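Local coordinates for protein sialidase B (Streptococcus pneumoniae serotype 4, PDB 4XJW) that removes terminal sialic acid residues from oligosaccharides, glycoproteins and glycolipids by cleaving alpha-glycosidic linkages, and is an intramolecular trans-sialidase, at residues 224-229 / 286-291; 234-239 / 263-268; 256-261 / 301-306. The protein carries 1 engineered substitution. One frame throughout, in Å; residues are numbered along the deposited sequence.

In the fold
All three interactions lie in the catalytic beta-propeller, where the antiparallel blade built from strands 205-213, 219-226, 237-244 and 255-256 meets the next blade, which contains strands 286-294 and 301-308. Interactions 1 and 2 have centres about 8 Å apart and share neighbouring strands 219-226 and 237-244. Interaction 3 is centred about 10 Å from interaction 1 and 14 Å from interaction 2. Along the chain 224-229, 234-239 and 256-261 come first, followed by 263-268, 286-291 and 301-306. Interaction 1 thus joins the blades beside the probable active site, interaction 3 joins them away from the catalytic residues, and interaction 2 ties the intervening loop back to its own blade.

Interaction 1: 224-229 / 286-291; sequences DARYGG and SFIDSS. With DMS (dimethyl sulfoxide), chain C.
The carboxylate of D224 reaches across to the backbone of 286-291, where D289 N donates to its OD1 over 3.1 Å. The bond is bent (147° at the hydrogen) and uses the syn lone pair of OD1. A water also serves OD1, donating to it at 2.7 Å while accepting from S290 N, so OD1 is tied directly to D289 and, through the water, to S290. The other oxygen, OD2, belongs to R226, whose guanidinium takes it side-on with two nitrogens. NE meets the anti lone pair of OD2 at 3.0 Å, close to the guanidinium plane, and NH2 approaches OD2 at 2.8 Å from 34° out of the carboxylate plane. Together, the grip on OD2 and the bonds to OD1 probably fix the rotation of the carboxylate.

I288 packs beside the pair. With CG1 anti to the backbone N (chi1 177°), its extended branch brings CD1 within 3.4 Å of R226 NH2, obliquely to the guanidinium. NH2 also donates to the oxygen of a dimethyl sulfoxide, probably from the crystallisation liquor, at 3.1 Å near the guanidinium plane. That oxygen lies 2.6 Å from D289 OD1.

Farther out, R226 NH1 forms a salt bridge with D232, the probable proton acceptor, and the arginine touches R207, which probably binds substrate. The contact is thus consistent with a second shell that positions active-site groups. Strand 219-226 runs between 205-213 and 237-244 in its blade, while 286-294 pairs with 301-308 in the next, and the side chains of D224 and R226 bridge the two sheets.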
loop_
_atom_site.group_PDB
_atom_site.type_symbol
_atom_site.label_atom_id
_atom_site.label_comp_id
_atom_site.label_asym_id
_atom_site.label_seq_id
_atom_site.Cartn_x
_atom_site.Cartn_y
_atom_site.Cartn_z
ATOM N N ASP A 224 -0.293 -1.604 6.349
ATOM C CA ASP A 224 0.568 -0.563 6.910
ATOM C C ASP A 224 -0.137 0.773 6.723
ATOM O O ASP A 224 -0.407 1.170 5.589
ATOM C CB ASP A 224 1.878 -0.461 6.123
ATOM C CG ASP A 224 2.910 -1.524 6.474
ATOM O OD1 ASP A 224 2.585 -2.640 6.926
ATOM O OD2 ASP A 224 4.101 -1.224 6.232
ATOM N N ALA A 225 -0.440 1.448 7.829
ATOM C CA ALA A 225 -0.929 2.812 7.818
ATOM C C ALA A 225 0.349 3.658 7.897
ATOM O O ALA A 225 0.987 3.722 8.948
ATOM C CB ALA A 225 -1.832 3.061 9.022
ATOM N N ARG A 226 0.737 4.262 6.778
ATOM C CA ARG A 226 2.033 4.925 6.698
ATOM C C ARG A 226 1.865 6.439 6.764
ATOM O O ARG A 226 1.163 7.045 5.940
ATOM C CB ARG A 226 2.782 4.478 5.438
ATOM C CG ARG A 226 3.069 2.971 5.394
ATOM C CD ARG A 226 4.286 2.651 4.540
ATOM N NE ARG A 226 4.632 1.235 4.624
ATOM C CZ ARG A 226 5.631 0.672 3.958
ATOM N NH1 ARG A 226 6.386 1.410 3.147
ATOM N NH2 ARG A 226 5.874 -0.622 4.107
ATOM N N TYR A 227 2.504 7.050 7.759
ATOM C CA TYR A 227 2.256 8.463 8.039
ATOM C C TYR A 227 3.210 9.412 7.320
ATOM O O TYR A 227 2.783 10.480 6.883
ATOM C CB TYR A 227 2.239 8.724 9.557
ATOM C CG TYR A 227 1.109 7.999 10.237
ATOM C CD1 TYR A 227 1.236 6.653 10.590
ATOM C CD2 TYR A 227 -0.103 8.642 10.488
ATOM C CE1 TYR A 227 0.186 5.968 11.186
ATOM C CE2 TYR A 227 -1.169 7.958 11.089
ATOM C CZ TYR A 227 -1.004 6.626 11.435
ATOM O OH TYR A 227 -2.034 5.929 12.029
ATOM N N GLY A 228 4.476 9.007 7.205
ATOM C CA GLY A 228 5.531 9.836 6.634
ATOM C C GLY A 228 5.733 9.554 5.157
ATOM O O GLY A 228 6.814 9.123 4.718
ATOM N N GLY A 229 4.694 9.806 4.367
ATOM C CA GLY A 229 4.713 9.403 2.974
ATOM C C GLY A 229 4.658 7.885 2.880
ATOM O O GLY A 229 4.318 7.210 3.853
ATOM N N SER A 286 8.211 2.173 14.610
ATOM C CA SER A 286 7.225 1.786 13.613
ATOM C C SER A 286 6.998 0.282 13.586
ATOM O O SER A 286 7.796 -0.497 14.113
ATOM C CB SER A 286 7.625 2.283 12.221
ATOM O OG SER A 286 8.867 1.708 11.808
ATOM N N PHE A 287 5.887 -0.110 12.970
ATOM C CA PHE A 287 5.652 -1.505 12.606
ATOM C C PHE A 287 5.630 -1.566 11.096
ATOM O O PHE A 287 5.319 -0.578 10.442
ATOM C CB PHE A 287 4.319 -2.014 13.152
ATOM C CG PHE A 287 4.193 -1.905 14.648
ATOM C CD1 PHE A 287 3.669 -0.751 15.230
ATOM C CD2 PHE A 287 4.575 -2.960 15.470
ATOM C CE1 PHE A 287 3.538 -0.655 16.614
ATOM C CE2 PHE A 287 4.461 -2.868 16.856
ATOM C CZ PHE A 287 3.943 -1.705 17.424
ATOM N N ILE A 288 5.966 -2.711 10.523
ATOM C CA ILE A 288 5.975 -2.795 9.066
ATOM C C ILE A 288 5.808 -4.245 8.632
ATOM O O ILE A 288 6.359 -5.131 9.269
ATOM C CB ILE A 288 7.256 -2.131 8.492
ATOM C CG1 ILE A 288 7.329 -2.283 6.964
ATOM C CG2 ILE A 288 8.515 -2.687 9.190
ATOM C CD1 ILE A 288 8.363 -1.361 6.315
ATOM N N ASP A 289 5.011 -4.471 7.578
ATOM C CA ASP A 289 4.815 -5.810 6.992
ATOM C C ASP A 289 4.065 -6.769 7.905
ATOM O O ASP A 289 4.661 -7.449 8.739
ATOM C CB ASP A 289 6.147 -6.438 6.528
ATOM C CG ASP A 289 6.782 -5.681 5.381
ATOM O OD1 ASP A 289 6.129 -4.769 4.830
ATOM O OD2 ASP A 289 7.944 -5.983 5.027
ATOM N N SER A 290 2.751 -6.829 7.731
ATOM C CA SER A 290 1.922 -7.672 8.577
ATOM C C SER A 290 1.457 -8.938 7.879
ATOM O O SER A 290 1.445 -9.022 6.640
ATOM C CB SER A 290 0.719 -6.893 9.121
ATOM O OG SER A 290 -0.178 -6.515 8.087
ATOM N N SER A 291 1.033 -9.905 8.689
ATOM C CA SER A 291 0.577 -11.201 8.189
ATOM C C SER A 291 -0.469 -11.766 9.149
ATOM O O SER A 291 -0.328 -11.619 10.373
ATOM C CB SER A 291 1.754 -12.174 8.053
ATOM O OG SER A 291 1.390 -13.260 7.227
HETATM S S DMS C . 7.973 -3.916 2.105
HETATM O O DMS C . 7.446 -3.133 3.274
HETATM C C1 DMS C . 7.979 -2.820 0.659
HETATM C C2 DMS C . 9.767 -4.055 2.335
HETATM O O HOH W 1 0.985 -4.782 6.347
#

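Interaction 2: 234-239 / 263-268; sequences KSKINI and YEEQLV
Within the sialidase propeller, K236, just before strand 237-244, and N238 within it hold the long loop that leads from one blade to the next through 263-268. K236 carries most of the contact. Its CG is anti to the backbone N (chi1 180°) and the chain stays extended as far as CE, reaching toward the loop and bringing CD and CE to the carbonyls of Y263 and E264 before a bend at the last torsion. The methylenes slide past the Y263 side chain in the opposite direction, with CD 3.8 Å from Y263 CB, and CD also lies 3.5 Å from E264 O. Farther along the chain, K236 CE lies 3.9 Å from E265 CG.

N238 crosses E265 at about a right angle, its amide plane nearly perpendicular to the carboxylate, with ND2 4.1 Å from E265 CG. The polar ends look elsewhere: ND2 bonds to Y227 OH, and E265 OE2 forms a salt bridge with K259. Y227 also lies against K236 in a cation-pi contact.

The ammonium group makes a weak hydrogen bond to Y263 O at 3.2 Å, and a water bridges the same two residues, accepting from K236 NZ at 2.9 Å and from Y263 N at 3.0 Å.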
loop_
_atom_site.group_PDB
_atom_site.type_symbol
_atom_site.label_atom_id
_atom_site.label_comp_id
_atom_site.label_asym_id
_atom_site.label_seq_id
_atom_site.Cartn_x
_atom_site.Cartn_y
_atom_site.Cartn_z
ATOM N N LYS A 234 12.987 3.475 8.273
ATOM C CA LYS A 234 12.476 4.231 9.415
ATOM C C LYS A 234 11.357 5.189 8.995
ATOM O O LYS A 234 11.434 5.840 7.952
ATOM C CB LYS A 234 13.631 5.027 10.053
ATOM C CG LYS A 234 14.300 6.013 9.095
ATOM C CD LYS A 234 15.548 6.672 9.678
ATOM C CE LYS A 234 16.155 7.624 8.652
ATOM N NZ LYS A 234 17.136 8.590 9.225
ATOM N N SER A 235 10.307 5.238 9.802
ATOM C CA SER A 235 9.201 6.155 9.563
ATOM C C SER A 235 8.273 6.098 10.769
ATOM O O SER A 235 8.622 5.513 11.801
ATOM C CB SER A 235 8.432 5.736 8.311
ATOM O OG SER A 235 7.561 6.763 7.879
ATOM N N LYS A 236 7.091 6.697 10.644
ATOM C CA LYS A 236 5.986 6.348 11.532
ATOM C C LYS A 236 5.016 5.516 10.713
ATOM O O LYS A 236 4.474 5.971 9.689
ATOM C CB LYS A 236 5.258 7.556 12.128
ATOM C CG LYS A 236 4.109 7.090 13.037
ATOM C CD LYS A 236 3.243 8.227 13.574
ATOM C CE LYS A 236 2.046 7.641 14.327
ATOM N NZ LYS A 236 2.464 6.732 15.442
ATOM N N ILE A 237 4.835 4.275 11.146
ATOM C CA ILE A 237 3.880 3.371 10.524
ATOM C C ILE A 237 3.194 2.561 11.613
ATOM O O ILE A 237 3.862 2.094 12.537
ATOM C CB ILE A 237 4.585 2.382 9.566
ATOM C CG1 ILE A 237 5.430 3.121 8.527
ATOM C CG2 ILE A 237 3.553 1.440 8.923
ATOM C CD1 ILE A 237 6.398 2.210 7.761
ATOM N N ASN A 238 1.868 2.413 11.508
ATOM C CA ASN A 238 1.094 1.535 12.390
ATOM C C ASN A 238 0.493 0.408 11.548
ATOM O O ASN A 238 0.398 0.538 10.337
ATOM C CB ASN A 238 -0.057 2.313 13.055
ATOM C CG ASN A 238 0.410 3.315 14.113
ATOM O OD1 ASN A 238 1.420 3.120 14.780
ATOM N ND2 ASN A 238 -0.361 4.389 14.282
ATOM N N ILE A 239 0.057 -0.677 12.186
ATOM C CA ILE A 239 -0.706 -1.720 11.485
ATOM C C ILE A 239 -2.187 -1.523 11.771
ATOM O O ILE A 239 -2.595 -1.468 12.931
ATOM C CB ILE A 239 -0.293 -3.135 11.924
ATOM C CG1 ILE A 239 1.223 -3.348 11.791
ATOM C CG2 ILE A 239 -1.064 -4.177 11.119
ATOM C CD1 ILE A 239 1.785 -3.075 10.386
ATOM N N TYR A 263 5.126 9.352 18.236
ATOM C CA TYR A 263 4.768 10.413 17.303
ATOM C C TYR A 263 3.258 10.475 17.106
ATOM O O TYR A 263 2.583 9.438 17.118
ATOM C CB TYR A 263 5.455 10.193 15.958
ATOM C CG TYR A 263 6.879 10.687 15.909
ATOM C CD1 TYR A 263 7.843 10.169 16.769
ATOM C CD2 TYR A 263 7.257 11.664 15.011
ATOM C CE1 TYR A 263 9.157 10.607 16.733
ATOM C CE2 TYR A 263 8.588 12.116 14.954
ATOM C CZ TYR A 263 9.523 11.581 15.826
ATOM O OH TYR A 263 10.829 12.021 15.803
ATOM N N GLU A 264 2.738 11.693 16.942
ATOM C CA GLU A 264 1.316 11.925 16.682
ATOM C C GLU A 264 0.862 11.267 15.373
ATOM O O GLU A 264 1.616 11.202 14.408
ATOM C CB GLU A 264 1.038 13.436 16.642
ATOM C CG GLU A 264 -0.417 13.832 16.358
ATOM C CD GLU A 264 -0.586 15.307 15.995
ATOM O OE1 GLU A 264 0.422 16.000 15.746
ATOM O OE2 GLU A 264 -1.742 15.773 15.954
ATOM N N GLU A 265 -0.375 10.780 15.345
ATOM C CA GLU A 265 -0.970 10.307 14.102
ATOM C C GLU A 265 -1.421 11.515 13.287
ATOM O O GLU A 265 -2.484 12.092 13.557
ATOM C CB GLU A 265 -2.156 9.386 14.400
ATOM C CG GLU A 265 -1.773 8.095 15.126
ATOM C CD GLU A 265 -2.837 7.660 16.133
ATOM O OE1 GLU A 265 -3.958 8.219 16.104
ATOM O OE2 GLU A 265 -2.547 6.766 16.949
ATOM N N GLN A 266 -0.614 11.912 12.307
ATOM C CA GLN A 266 -0.890 13.107 11.518
ATOM C C GLN A 266 -1.177 12.767 10.072
ATOM O O GLN A 266 -0.444 11.989 9.456
ATOM C CB GLN A 266 0.323 14.034 11.515
ATOM C CG GLN A 266 0.517 14.870 12.745
ATOM C CD GLN A 266 1.834 15.608 12.694
ATOM O OE1 GLN A 266 2.845 15.110 13.174
ATOM N NE2 GLN A 266 1.832 16.794 12.095
ATOM N N LEU A 267 -2.220 13.389 9.535
ATOM C CA LEU A 267 -2.550 13.307 8.122
ATOM C C LEU A 267 -1.729 14.393 7.425
ATOM O O LEU A 267 -2.089 15.570 7.454
ATOM C CB LEU A 267 -4.062 13.525 7.941
ATOM C CG LEU A 267 -4.768 13.079 6.662
ATOM C CD1 LEU A 267 -4.732 11.579 6.528
ATOM C CD2 LEU A 267 -6.222 13.571 6.647
ATOM N N VAL A 268 -0.610 14.001 6.821
ATOM C CA VAL A 268 0.327 14.963 6.244
ATOM C C VAL A 268 0.414 14.771 4.741
ATOM O O VAL A 268 0.477 13.639 4.248
ATOM C CB VAL A 268 1.746 14.799 6.835
ATOM C CG1 VAL A 268 2.665 15.914 6.350
ATOM C CG2 VAL A 268 1.688 14.781 8.353
HETATM O O HOH W 2 5.179 6.923 16.458
#

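Interaction 3: 256-261 / 301-306; sequences FAMKFN and TILLAD
M258 reaches over the face of strand 301-306 like a finger, its end lying in the dip between the side chains of L303 and A305. The methionine chain is fully stretched beyond CG (chi2 -174°, chi3 -175°), which carries its sulfur and terminal methyl well clear of the backbone. L303 runs past it in the opposite direction, and the two side chains meet near their ends. At the tip of the finger, M258 CE settles 3.8 Å from L303 CD2 and lies 3.7 Å from the carbonyl oxygen, L303 O. One step back, M258 SD rests on the low bump of A305, 3.8 Å from its CB.

The other prong of the leucine, CD1, fits against A257, whose CB is 4.0 Å away. L303 is therefore met on one branch by the short side chain and on the other by the long one. A257 and M258 both face I239 of strand 237-244 in a classic beta bulge, just where the chain turns a corner after strand 255-256 of the propeller blade. Opposite them, 301-306 is part of strand 301-308 of the following blade, and L304 points its side chain away from the contact. The side-chain packing is apolar, and no hydrogen bond crosses it.

Around the contact, F287 and T424 also touch M258, while T241 packs against both A257 and L303, and W433 borders A257.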
loop_
_atom_site.group_PDB
_atom_site.type_symbol
_atom_site.label_atom_id
_atom_site.label_comp_id
_atom_site.label_asym_id
_atom_site.label_seq_id
_atom_site.Cartn_x
_atom_site.Cartn_y
_atom_site.Cartn_z
ATOM N N PHE A 256 -6.601 -0.057 15.029
ATOM C CA PHE A 256 -5.194 -0.459 15.041
ATOM C C PHE A 256 -5.008 -1.822 15.680
ATOM O O PHE A 256 -5.596 -2.114 16.723
ATOM C CB PHE A 256 -4.297 0.552 15.779
ATOM C CG PHE A 256 -4.254 1.908 15.150
ATOM C CD1 PHE A 256 -3.712 2.084 13.880
ATOM C CD2 PHE A 256 -4.730 3.019 15.830
ATOM C CE1 PHE A 256 -3.677 3.349 13.300
ATOM C CE2 PHE A 256 -4.694 4.276 15.263
ATOM C CZ PHE A 256 -4.166 4.447 13.995
ATOM N N ALA A 257 -4.171 -2.639 15.044
ATOM C CA ALA A 257 -3.701 -3.897 15.611
ATOM C C ALA A 257 -2.393 -3.706 16.371
ATOM O O ALA A 257 -2.170 -4.344 17.409
ATOM C CB ALA A 257 -3.538 -4.956 14.529
ATOM N N MET A 258 -1.516 -2.855 15.839
ATOM C CA MET A 258 -0.263 -2.492 16.509
ATOM C C MET A 258 -0.010 -1.019 16.274
ATOM O O MET A 258 -0.098 -0.536 15.139
ATOM C CB MET A 258 0.927 -3.299 15.962
ATOM C CG MET A 258 0.839 -4.800 16.201
ATOM S SD MET A 258 2.342 -5.642 15.674
ATOM C CE MET A 258 1.850 -7.347 15.929
ATOM N N LYS A 259 0.310 -0.298 17.343
ATOM C CA LYS A 259 0.551 1.130 17.229
ATOM C C LYS A 259 1.554 1.594 18.268
ATOM O O LYS A 259 1.709 0.976 19.332
ATOM C CB LYS A 259 -0.747 1.903 17.407
ATOM C CG LYS A 259 -1.231 1.893 18.843
ATOM C CD LYS A 259 -2.440 2.782 19.029
ATOM C CE LYS A 259 -2.157 4.138 18.437
ATOM N NZ LYS A 259 -3.271 5.108 18.626
ATOM N N PHE A 260 2.244 2.680 17.933
ATOM C CA PHE A 260 3.118 3.391 18.852
ATOM C C PHE A 260 2.642 4.827 18.943
ATOM O O PHE A 260 2.017 5.343 18.011
ATOM C CB PHE A 260 4.554 3.408 18.332
ATOM C CG PHE A 260 5.310 2.138 18.562
ATOM C CD1 PHE A 260 5.369 1.560 19.823
ATOM C CD2 PHE A 260 5.987 1.525 17.513
ATOM C CE1 PHE A 260 6.107 0.396 20.038
ATOM C CE2 PHE A 260 6.715 0.358 17.723
ATOM C CZ PHE A 260 6.770 -0.203 18.982
ATOM N N ASN A 261 2.953 5.480 20.060
ATOM C CA ASN A 261 2.446 6.825 20.305
ATOM C C ASN A 261 3.529 7.859 20.557
ATOM O O ASN A 261 3.240 8.982 21.002
ATOM C CB ASN A 261 1.432 6.810 21.447
ATOM C CG ASN A 261 0.132 6.136 21.047
ATOM O OD1 ASN A 261 -0.403 6.391 19.965
ATOM N ND2 ASN A 261 -0.363 5.256 21.897
ATOM N N THR A 301 -7.671 -15.101 16.055
ATOM C CA THR A 301 -6.989 -14.627 14.863
ATOM C C THR A 301 -5.648 -14.122 15.345
ATOM O O THR A 301 -5.562 -13.461 16.387
ATOM C CB THR A 301 -7.768 -13.482 14.189
ATOM O OG1 THR A 301 -9.099 -13.919 13.902
ATOM C CG2 THR A 301 -7.098 -13.062 12.898
ATOM N N ILE A 302 -4.597 -14.451 14.603
ATOM C CA ILE A 302 -3.244 -14.082 14.985
ATOM C C ILE A 302 -2.600 -13.205 13.917
ATOM O O ILE A 302 -2.610 -13.543 12.735
ATOM C CB ILE A 302 -2.406 -15.333 15.249
ATOM C CG1 ILE A 302 -3.016 -16.122 16.412
ATOM C CG2 ILE A 302 -0.957 -14.962 15.503
ATOM C CD1 ILE A 302 -2.333 -17.445 16.680
ATOM N N LEU A 303 -2.050 -12.067 14.332
ATOM C CA LEU A 303 -1.395 -11.156 13.396
ATOM C C LEU A 303 0.049 -10.926 13.811
ATOM O O LEU A 303 0.333 -10.636 14.977
ATOM C CB LEU A 303 -2.180 -9.829 13.302
ATOM C CG LEU A 303 -1.672 -8.713 12.371
ATOM C CD1 LEU A 303 -2.826 -7.842 11.896
ATOM C CD2 LEU A 303 -0.651 -7.823 13.064
ATOM N N LEU A 304 0.958 -11.079 12.857
ATOM C CA LEU A 304 2.364 -10.786 13.102
ATOM C C LEU A 304 2.781 -9.542 12.306
ATOM O O LEU A 304 2.181 -9.227 11.280
ATOM C CB LEU A 304 3.252 -11.986 12.737
ATOM C CG LEU A 304 3.501 -13.045 13.814
ATOM C CD1 LEU A 304 2.210 -13.658 14.319
ATOM C CD2 LEU A 304 4.433 -14.123 13.275
ATOM N N ALA A 305 3.801 -8.835 12.785
ATOM C CA ALA A 305 4.410 -7.725 12.038
ATOM C C ALA A 305 5.855 -7.524 12.469
ATOM O O ALA A 305 6.234 -7.925 13.563
ATOM C CB ALA A 305 3.612 -6.424 12.230
ATOM N N ASP A 306 6.660 -6.897 11.623
ATOM C CA ASP A 306 7.987 -6.489 12.078
ATOM C C ASP A 306 7.834 -5.297 13.011
ATOM O O ASP A 306 6.946 -4.462 12.808
ATOM C CB ASP A 306 8.883 -6.032 10.928
ATOM C CG ASP A 306 9.066 -7.074 9.832
ATOM O OD1 ASP A 306 8.988 -8.288 10.101
ATOM O OD2 ASP A 306 9.322 -6.643 8.682
#